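Local coordinates for 190aa long hypothetical protein (Pyrococcus horikoshii, PDB 2DDZ), which is of unknown function but assembles as a hexamer and belongs to the DUF366 family placed in the clan of class II tRNA synthetases, at residues 25-28 with 32-35. Sequence-based numbering, arbitrary orientation.
Sequences WAYR and ILGD
A short helix-to-strand connection brings Tyr-27 and Ala-26 of helix 25-30 against Ile-32 and Leu-33, in the loop that leads into strand 36-45 of the mixed sheet. Leu-33 lays CD1 over one face of the Tyr-27 ring as a CH-pi contact, 4.0 Å from the ring centroid and 17° off the normal. Within that face the methyl is displaced toward the rim, where CE1 of Tyr-27 is 3.8 Å from CD1 of Leu-33. Both residues have CG anti to the backbone N (chi1 -178° in Tyr-27, -173° in Leu-33), and the two side chains lie side by side, pointing the same way. Both also pack on other copies of the protein in the hexamer: Tyr-27 on Lys-185 and Leu-33 on Leu-184 of a third subunit, and Tyr-27 on Ile-54 of a second. With an alanine in place of Tyr-27, CD1 of Leu-33 would probably lose the aromatic face it lies over, and a gap would be likely to open beside Ile-54 of the second subunit and Lys-185 of the third. Nearer the backbone, O of Ala-26 stands 3.6 Å from N of Ile-32, with no hydrogen bond between 25-28 and 32-35. Ala-26 packs on Ser-36 and Val-38 of strand 36-45, and Ile-32 on Glu-5 and Leu-7 of its parallel neighbour, strand 5-8. The carbonyl of Ile-32 meets the base of the tyrosine side chain: its O lies at the ring edge, near the ring plane, 3.3 Å from CB of Tyr-27 and 3.6 Å from CD1 of that ring.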
loop_
_atom_site.group_PDB
_atom_site.type_symbol
_atom_site.label_atom_id
_atom_site.label_comp_id
_atom_site.label_asym_id
_atom_site.label_seq_id
_atom_site.Cartn_x
_atom_site.Cartn_y
_atom_site.Cartn_z
ATOM N N TRP E 25 -13.250 8.932 -15.950
ATOM C CA TRP E 25 -14.460 9.365 -16.636
ATOM C C TRP E 25 -14.512 10.891 -16.806
ATOM O O TRP E 25 -14.662 11.396 -17.920
ATOM C CB TRP E 25 -15.697 8.891 -15.880
ATOM C CG TRP E 25 -16.970 9.285 -16.544
ATOM C CD1 TRP E 25 -17.471 8.783 -17.706
ATOM C CD2 TRP E 25 -17.891 10.292 -16.108
ATOM N NE1 TRP E 25 -18.649 9.414 -18.024
ATOM C CE2 TRP E 25 -18.931 10.345 -17.062
ATOM C CE3 TRP E 25 -17.937 11.154 -15.008
ATOM C CZ2 TRP E 25 -20.013 11.229 -16.947
ATOM C CZ3 TRP E 25 -19.019 12.038 -14.891
ATOM C CH2 TRP E 25 -20.040 12.066 -15.858
ATOM N N ALA E 26 -14.384 11.610 -15.690
ATOM C CA ALA E 26 -14.406 13.064 -15.688
ATOM C C ALA E 26 -13.321 13.655 -16.584
ATOM O O ALA E 26 -13.564 14.623 -17.299
ATOM C CB ALA E 26 -14.249 13.600 -14.245
ATOM N N TYR E 27 -12.124 13.081 -16.549
ATOM C CA TYR E 27 -11.032 13.602 -17.349
ATOM C C TYR E 27 -11.201 13.287 -18.824
ATOM O O TYR E 27 -10.890 14.114 -19.690
ATOM C CB TYR E 27 -9.694 13.066 -16.831
ATOM C CG TYR E 27 -8.496 13.594 -17.589
ATOM C CD1 TYR E 27 -8.237 14.967 -17.661
ATOM C CD2 TYR E 27 -7.649 12.725 -18.279
ATOM C CE1 TYR E 27 -7.170 15.462 -18.411
ATOM C CE2 TYR E 27 -6.576 13.205 -19.029
ATOM C CZ TYR E 27 -6.346 14.573 -19.095
ATOM O OH TYR E 27 -5.310 15.039 -19.868
ATOM N N ARG E 28 -11.718 12.103 -19.124
ATOM C CA ARG E 28 -11.923 11.705 -20.517
ATOM C C ARG E 28 -12.987 12.561 -21.191
ATOM O O ARG E 28 -12.812 12.992 -22.326
ATOM C CB ARG E 28 -12.348 10.238 -20.580
ATOM C CG ARG E 28 -11.225 9.279 -20.859
ATOM C CD ARG E 28 -11.741 7.840 -21.002
ATOM N NE ARG E 28 -12.085 7.135 -19.749
ATOM C CZ ARG E 28 -13.321 6.948 -19.272
ATOM N NH1 ARG E 28 -13.493 6.277 -18.145
ATOM N NH2 ARG E 28 -14.383 7.430 -19.903
ATOM N N ILE E 32 -11.272 17.388 -16.849
ATOM C CA ILE E 32 -10.962 17.743 -15.472
ATOM C C ILE E 32 -9.947 16.743 -14.936
ATOM O O ILE E 32 -10.248 15.560 -14.780
ATOM C CB ILE E 32 -12.231 17.698 -14.607
ATOM C CG1 ILE E 32 -13.256 18.682 -15.162
ATOM C CG2 ILE E 32 -11.901 18.043 -13.165
ATOM C CD1 ILE E 32 -14.660 18.482 -14.608
ATOM N N LEU E 33 -8.742 17.225 -14.655
ATOM C CA LEU E 33 -7.662 16.378 -14.155
ATOM C C LEU E 33 -7.643 16.233 -12.630
ATOM O O LEU E 33 -7.947 17.175 -11.907
ATOM C CB LEU E 33 -6.332 16.956 -14.622
ATOM C CG LEU E 33 -5.055 16.162 -14.374
ATOM C CD1 LEU E 33 -5.007 14.963 -15.293
ATOM C CD2 LEU E 33 -3.856 17.067 -14.625
ATOM N N GLY E 34 -7.297 15.043 -12.150
ATOM C CA GLY E 34 -7.209 14.812 -10.714
ATOM C C GLY E 34 -8.498 14.600 -9.945
ATOM O O GLY E 34 -9.544 14.293 -10.517
ATOM N N ASP E 35 -8.421 14.752 -8.626
ATOM C CA ASP E 35 -9.594 14.567 -7.786
ATOM C C ASP E 35 -10.736 15.433 -8.286
ATOM O O ASP E 35 -10.548 16.627 -8.540
ATOM C CB ASP E 35 -9.260 14.911 -6.330
ATOM C CG ASP E 35 -8.288 13.917 -5.709
ATOM O OD1 ASP E 35 -7.942 12.934 -6.404
ATOM O OD2 ASP E 35 -7.878 14.106 -4.540
#